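Long-range contact in adenine phosphoribosyltransferase (Leishmania donovani, PDB 1QB7), which probably catalyses the conversion of adenine and 5-phospho-alpha-D-ribose 1-diphosphate to AMP and diphosphate in purine salvage: residues A[19-33]-A[202-216]. Sequence-based numbering, arbitrary orientation.
Sequences SQLLKKSYRWYSPVF and LLSDDALTEENCGDS
Asn212 binds the end of helix 17-25 through a single amide nitrogen: ND2 donates to Lys23 O at 2.7 Å and to Tyr26 O at 2.8 Å, both acceptors near the amide plane. With both N-H groups engaged, rotation of the amide is fixed; OD1 accepts from Thr209 N, which lies in the carbonyl plane on a lone pair, and takes a proton from a water shared with Lys23 NZ. Tyr26 O is gripped twice, ND2 and Arg27 NH1 arriving from opposite faces of its carbonyl plane. Lys23, extended until its last bend (chi4 65°), brings NZ to 2.7 Å from Ala207 O. Beyond the helix the backbones form one beta bridge, with Trp28 N donating to Asn212 O and Gly214 N to Trp28 O.

With CG between its backbone N and carbonyl carbon (chi1 62°), Trp28 lays its indole across residues 209-213. NE1 donates to Thr209 O at 2.8 Å, while Cys213 covers one ring face, its SG 3.9 Å from the centroid of the six-membered ring. Further along, both carboxylate oxygens of Asp215 hold Ser30: OD1 receives Ser30 N on its syn lone pair, and OD2 is met from above the carboxylate plane by Ser30 OG at 2.6 Å. Asp215 CA and Ser216 N lie over one face of the Phe33 ring, offset toward its rim, Ser216 N 3.5 Å above the ring plane.

Arg40, an AMP-binding residue, makes a cation-pi contact with Trp28 and hydrogen-bonds Asp205 O and Leu208 O. The chemistry thus illustrates how side chains can join the end of helix 17-25 and strand 28-29 to the chain after strand 203-204 by meeting backbone carbonyls and N-H groups; around Trp28 and Leu208 it is consistent with a second-shell role in positioning Arg40 in this type I phosphoribosyltransferase.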
loop_
_atom_site.group_PDB
_atom_site.type_symbol
_atom_site.label_atom_id
_atom_site.label_comp_id
_atom_site.label_asym_id
_atom_site.label_seq_id
_atom_site.Cartn_x
_atom_site.Cartn_y
_atom_site.Cartn_z
ATOM N N SER A 19 6.487 -8.695 -19.658
ATOM C CA SER A 19 5.149 -8.738 -20.239
ATOM C C SER A 19 4.606 -10.162 -20.210
ATOM O O SER A 19 3.430 -10.399 -19.912
ATOM C CB SER A 19 5.192 -8.233 -21.679
ATOM O OG SER A 19 3.940 -8.402 -22.308
ATOM N N GLN A 20 5.489 -11.104 -20.518
ATOM C CA GLN A 20 5.168 -12.520 -20.541
ATOM C C GLN A 20 4.831 -13.021 -19.143
ATOM O O GLN A 20 3.879 -13.772 -18.958
ATOM C CB GLN A 20 6.370 -13.304 -21.075
ATOM C CG GLN A 20 6.764 -12.970 -22.501
ATOM C CD GLN A 20 5.872 -13.646 -23.510
ATOM O OE1 GLN A 20 6.291 -14.589 -24.181
ATOM N NE2 GLN A 20 4.626 -13.181 -23.618
ATOM N N LEU A 21 5.632 -12.606 -18.167
ATOM C CA LEU A 21 5.453 -13.013 -16.781
ATOM C C LEU A 21 4.133 -12.490 -16.222
ATOM O O LEU A 21 3.445 -13.189 -15.483
ATOM C CB LEU A 21 6.643 -12.518 -15.955
ATOM C CG LEU A 21 6.965 -13.170 -14.612
ATOM C CD1 LEU A 21 6.864 -14.678 -14.694
ATOM C CD2 LEU A 21 8.364 -12.757 -14.208
ATOM N N LEU A 22 3.781 -11.265 -16.597
ATOM C CA LEU A 22 2.535 -10.646 -16.152
ATOM C C LEU A 22 1.334 -11.380 -16.731
ATOM O O LEU A 22 0.350 -11.624 -16.034
ATOM C CB LEU A 22 2.491 -9.174 -16.567
ATOM C CG LEU A 22 3.376 -8.234 -15.753
ATOM C CD1 LEU A 22 3.469 -6.879 -16.431
ATOM C CD2 LEU A 22 2.813 -8.102 -14.352
ATOM N N LYS A 23 1.424 -11.737 -18.010
ATOM C CA LYS A 23 0.350 -12.454 -18.688
ATOM C C LYS A 23 0.149 -13.832 -18.037
ATOM O O LYS A 23 -0.972 -14.320 -17.916
ATOM C CB LYS A 23 0.706 -12.594 -20.169
ATOM C CG LYS A 23 -0.299 -13.330 -21.030
ATOM C CD LYS A 23 0.289 -13.503 -22.425
ATOM C CE LYS A 23 -0.550 -14.398 -23.323
ATOM N NZ LYS A 23 -1.893 -13.827 -23.626
ATOM N N LYS A 24 1.249 -14.426 -17.586
ATOM C CA LYS A 24 1.240 -15.736 -16.947
ATOM C C LYS A 24 0.712 -15.674 -15.515
ATOM O O LYS A 24 -0.063 -16.533 -15.100
ATOM C CB LYS A 24 2.658 -16.319 -16.959
ATOM C CG LYS A 24 2.822 -17.655 -16.246
ATOM C CD LYS A 24 4.298 -18.049 -16.165
ATOM C CE LYS A 24 4.535 -19.252 -15.251
ATOM N NZ LYS A 24 3.911 -20.505 -15.766
ATOM N N SER A 25 1.107 -14.638 -14.780
ATOM C CA SER A 25 0.705 -14.465 -13.383
ATOM C C SER A 25 -0.680 -13.891 -13.120
ATOM O O SER A 25 -1.366 -14.342 -12.205
ATOM C CB SER A 25 1.728 -13.604 -12.640
ATOM O OG SER A 25 3.018 -14.182 -12.704
ATOM N N TYR A 26 -1.089 -12.892 -13.895
ATOM C CA TYR A 26 -2.385 -12.256 -13.677
ATOM C C TYR A 26 -3.590 -13.177 -13.593
ATOM O O TYR A 26 -3.682 -14.189 -14.294
ATOM C CB TYR A 26 -2.657 -11.185 -14.737
ATOM C CG TYR A 26 -2.550 -9.757 -14.235
ATOM C CD1 TYR A 26 -3.319 -9.313 -13.154
ATOM C CD2 TYR A 26 -1.677 -8.852 -14.836
ATOM C CE1 TYR A 26 -3.214 -7.998 -12.682
ATOM C CE2 TYR A 26 -1.566 -7.543 -14.376
ATOM C CZ TYR A 26 -2.334 -7.123 -13.298
ATOM O OH TYR A 26 -2.194 -5.842 -12.822
ATOM N N ARG A 27 -4.487 -12.841 -12.669
ATOM C CA ARG A 27 -5.743 -13.567 -12.492
ATOM C C ARG A 27 -6.831 -12.520 -12.387
ATOM O O ARG A 27 -6.664 -11.506 -11.705
ATOM C CB ARG A 27 -5.749 -14.432 -11.227
ATOM C CG ARG A 27 -4.856 -15.658 -11.290
ATOM C CD ARG A 27 -5.275 -16.611 -12.394
ATOM N NE ARG A 27 -4.416 -17.792 -12.454
ATOM C CZ ARG A 27 -3.231 -17.846 -13.061
ATOM N NH1 ARG A 27 -2.742 -16.783 -13.689
ATOM N NH2 ARG A 27 -2.538 -18.976 -13.049
ATOM N N TRP A 28 -7.908 -12.725 -13.133
ATOM C CA TRP A 28 -9.038 -11.809 -13.094
ATOM C C TRP A 28 -10.264 -12.562 -12.594
ATOM O O TRP A 28 -10.348 -13.791 -12.709
ATOM C CB TRP A 28 -9.293 -11.164 -14.462
ATOM C CG TRP A 28 -9.652 -12.113 -15.570
ATOM C CD1 TRP A 28 -8.822 -12.579 -16.548
ATOM C CD2 TRP A 28 -10.949 -12.663 -15.846
ATOM N NE1 TRP A 28 -9.521 -13.377 -17.421
ATOM C CE2 TRP A 28 -10.826 -13.446 -17.015
ATOM C CE3 TRP A 28 -12.203 -12.563 -15.223
ATOM C CZ2 TRP A 28 -11.914 -14.130 -17.575
ATOM C CZ3 TRP A 28 -13.286 -13.244 -15.781
ATOM C CH2 TRP A 28 -13.131 -14.017 -16.947
ATOM N N TYR A 29 -11.210 -11.818 -12.033
ATOM C CA TYR A 29 -12.423 -12.409 -11.483
ATOM C C TYR A 29 -13.665 -11.695 -11.981
ATOM O O TYR A 29 -13.657 -10.478 -12.162
ATOM C CB TYR A 29 -12.393 -12.341 -9.947
ATOM C CG TYR A 29 -11.239 -13.084 -9.322
ATOM C CD1 TYR A 29 -9.961 -12.517 -9.274
ATOM C CD2 TYR A 29 -11.412 -14.369 -8.808
ATOM C CE1 TYR A 29 -8.889 -13.212 -8.738
ATOM C CE2 TYR A 29 -10.341 -15.072 -8.263
ATOM C CZ TYR A 29 -9.085 -14.486 -8.237
ATOM O OH TYR A 29 -8.022 -15.181 -7.732
ATOM N N SER A 30 -14.732 -12.460 -12.201
ATOM C CA SER A 30 -15.999 -11.895 -12.654
ATOM C C SER A 30 -16.709 -11.329 -11.418
ATOM O O SER A 30 -16.317 -11.621 -10.292
ATOM C CB SER A 30 -16.842 -12.963 -13.361
ATOM O OG SER A 30 -17.163 -14.031 -12.493
ATOM N N PRO A 31 -17.754 -10.506 -11.614
ATOM C CA PRO A 31 -18.513 -9.885 -10.520
ATOM C C PRO A 31 -18.830 -10.722 -9.283
ATOM O O PRO A 31 -18.548 -10.297 -8.167
ATOM C CB PRO A 31 -19.777 -9.409 -11.223
ATOM C CG PRO A 31 -19.239 -8.963 -12.549
ATOM C CD PRO A 31 -18.325 -10.117 -12.919
ATOM N N VAL A 32 -19.391 -11.911 -9.475
ATOM C CA VAL A 32 -19.757 -12.772 -8.352
ATOM C C VAL A 32 -18.561 -13.195 -7.491
ATOM O O VAL A 32 -18.735 -13.616 -6.343
ATOM C CB VAL A 32 -20.543 -14.013 -8.836
ATOM C CG1 VAL A 32 -19.668 -14.901 -9.686
ATOM C CG2 VAL A 32 -21.111 -14.776 -7.660
ATOM N N PHE A 33 -17.355 -13.067 -8.045
ATOM C CA PHE A 33 -16.123 -13.419 -7.335
ATOM C C PHE A 33 -15.219 -12.211 -7.097
ATOM O O PHE A 33 -14.050 -12.380 -6.759
ATOM C CB PHE A 33 -15.325 -14.474 -8.109
ATOM C CG PHE A 33 -15.952 -15.837 -8.115
ATOM C CD1 PHE A 33 -15.772 -16.704 -7.043
ATOM C CD2 PHE A 33 -16.701 -16.265 -9.208
ATOM C CE1 PHE A 33 -16.328 -17.981 -7.059
ATOM C CE2 PHE A 33 -17.263 -17.542 -9.237
ATOM C CZ PHE A 33 -17.076 -18.403 -8.162
ATOM N N LEU A 202 2.570 -1.860 -18.504
ATOM C CA LEU A 202 3.382 -3.051 -18.714
ATOM C C LEU A 202 2.605 -4.170 -19.416
ATOM O O LEU A 202 3.202 -5.034 -20.064
ATOM C CB LEU A 202 3.942 -3.547 -17.380
ATOM C CG LEU A 202 4.692 -2.497 -16.552
ATOM C CD1 LEU A 202 5.077 -3.082 -15.206
ATOM C CD2 LEU A 202 5.919 -1.997 -17.308
ATOM N N LEU A 203 1.281 -4.139 -19.300
ATOM C CA LEU A 203 0.432 -5.147 -19.920
ATOM C C LEU A 203 -0.960 -4.589 -20.197
ATOM O O LEU A 203 -1.479 -3.786 -19.427
ATOM C CB LEU A 203 0.303 -6.374 -19.012
ATOM C CG LEU A 203 -0.375 -7.601 -19.637
ATOM C CD1 LEU A 203 0.604 -8.299 -20.570
ATOM C CD2 LEU A 203 -0.851 -8.571 -18.566
ATOM N N SER A 204 -1.544 -4.999 -21.319
ATOM C CA SER A 204 -2.893 -4.589 -21.691
ATOM C C SER A 204 -3.826 -5.719 -21.266
ATOM O O SER A 204 -3.476 -6.889 -21.405
ATOM C CB SER A 204 -3.002 -4.401 -23.205
ATOM O OG SER A 204 -4.362 -4.343 -23.600
ATOM N N ASP A 205 -5.015 -5.390 -20.773
ATOM C CA ASP A 205 -5.932 -6.451 -20.365
ATOM C C ASP A 205 -6.359 -7.317 -21.557
ATOM O O ASP A 205 -6.912 -8.397 -21.374
ATOM C CB ASP A 205 -7.144 -5.901 -19.600
ATOM C CG ASP A 205 -8.171 -5.269 -20.504
ATOM O OD1 ASP A 205 -7.775 -4.538 -21.441
ATOM O OD2 ASP A 205 -9.378 -5.498 -20.264
ATOM N N ASP A 206 -6.079 -6.850 -22.775
ATOM C CA ASP A 206 -6.399 -7.617 -23.972
ATOM C C ASP A 206 -5.534 -8.866 -24.021
ATOM O O ASP A 206 -5.860 -9.827 -24.716
ATOM C CB ASP A 206 -6.195 -6.783 -25.237
ATOM C CG ASP A 206 -6.590 -7.535 -26.511
ATOM O OD1 ASP A 206 -7.745 -8.015 -26.586
ATOM O OD2 ASP A 206 -5.747 -7.669 -27.427
ATOM N N ALA A 207 -4.436 -8.852 -23.272
ATOM C CA ALA A 207 -3.533 -9.989 -23.212
ATOM C C ALA A 207 -4.074 -11.064 -22.274
ATOM O O ALA A 207 -3.623 -12.207 -22.306
ATOM C CB ALA A 207 -2.163 -9.544 -22.755
ATOM N N LEU A 208 -5.022 -10.688 -21.416
ATOM C CA LEU A 208 -5.614 -11.624 -20.468
ATOM C C LEU A 208 -6.742 -12.378 -21.136
ATOM O O LEU A 208 -7.590 -11.786 -21.793
ATOM C CB LEU A 208 -6.138 -10.887 -19.236
ATOM C CG LEU A 208 -5.108 -10.040 -18.487
ATOM C CD1 LEU A 208 -5.733 -9.515 -17.213
ATOM C CD2 LEU A 208 -3.860 -10.852 -18.179
ATOM N N THR A 209 -6.754 -13.691 -20.955
ATOM C CA THR A 209 -7.772 -14.539 -21.560
ATOM C C THR A 209 -8.492 -15.348 -20.483
ATOM O O THR A 209 -8.341 -15.076 -19.291
ATOM C CB THR A 209 -7.131 -15.506 -22.591
ATOM O OG1 THR A 209 -6.222 -16.389 -21.924
ATOM C CG2 THR A 209 -6.358 -14.730 -23.653
ATOM N N GLU A 210 -9.274 -16.337 -20.912
ATOM C CA GLU A 210 -10.004 -17.204 -19.995
ATOM C C GLU A 210 -9.034 -18.014 -19.124
ATOM O O GLU A 210 -9.381 -18.422 -18.010
ATOM C CB GLU A 210 -10.936 -18.131 -20.788
ATOM C CG GLU A 210 -11.641 -19.214 -19.962
ATOM C CD GLU A 210 -12.523 -18.659 -18.845
ATOM O OE1 GLU A 210 -12.936 -17.479 -18.923
ATOM O OE2 GLU A 210 -12.809 -19.420 -17.887
ATOM N N GLU A 211 -7.816 -18.222 -19.625
ATOM C CA GLU A 211 -6.793 -18.954 -18.880
ATOM C C GLU A 211 -6.379 -18.177 -17.629
ATOM O O GLU A 211 -5.821 -18.750 -16.693
ATOM C CB GLU A 211 -5.567 -19.220 -19.751
ATOM C CG GLU A 211 -5.848 -20.124 -20.937
ATOM C CD GLU A 211 -4.590 -20.572 -21.658
ATOM O OE1 GLU A 211 -3.517 -19.945 -21.477
ATOM O OE2 GLU A 211 -4.683 -21.565 -22.409
ATOM N N ASN A 212 -6.656 -16.872 -17.630
ATOM C CA ASN A 212 -6.344 -15.993 -16.498
ATOM C C ASN A 212 -7.524 -15.871 -15.524
ATOM O O ASN A 212 -7.430 -15.169 -14.516
ATOM C CB ASN A 212 -5.956 -14.588 -16.982
ATOM C CG ASN A 212 -4.659 -14.571 -17.767
ATOM O OD1 ASN A 212 -4.667 -14.512 -18.998
ATOM N ND2 ASN A 212 -3.534 -14.599 -17.058
ATOM N N CYS A 213 -8.639 -16.532 -15.824
ATOM C CA CYS A 213 -9.801 -16.457 -14.944
ATOM C C CYS A 213 -9.559 -17.197 -13.631
ATOM O O CYS A 213 -9.219 -18.383 -13.633
ATOM C CB CYS A 213 -11.050 -17.012 -15.628
ATOM S SG CYS A 213 -12.559 -16.765 -14.655
ATOM N N GLY A 214 -9.721 -16.480 -12.520
ATOM C CA GLY A 214 -9.530 -17.065 -11.201
ATOM C C GLY A 214 -10.814 -17.543 -10.534
ATOM O O GLY A 214 -10.777 -18.037 -9.406
ATOM N N ASP A 215 -11.946 -17.385 -11.221
ATOM C CA ASP A 215 -13.252 -17.810 -10.708
ATOM C C ASP A 215 -13.273 -19.289 -10.368
ATOM O O ASP A 215 -12.703 -20.109 -11.093
ATOM C CB ASP A 215 -14.351 -17.586 -11.754
ATOM C CG ASP A 215 -14.664 -16.128 -11.995
ATOM O OD1 ASP A 215 -14.241 -15.259 -11.206
ATOM O OD2 ASP A 215 -15.358 -15.854 -12.991
ATOM N N SER A 216 -13.941 -19.635 -9.273
ATOM C CA SER A 216 -14.060 -21.034 -8.898
ATOM C C SER A 216 -15.124 -21.615 -9.813
ATOM O O SER A 216 -16.258 -21.128 -9.844
ATOM C CB SER A 216 -14.478 -21.177 -7.438
ATOM O OG SER A 216 -13.447 -20.726 -6.585
HETATM O O HOH W 1 2.820 -5.818 -22.577
HETATM O O HOH W 2 -3.241 -15.035 -21.266
HETATM O O HOH W 3 -8.541 -17.666 -6.855
#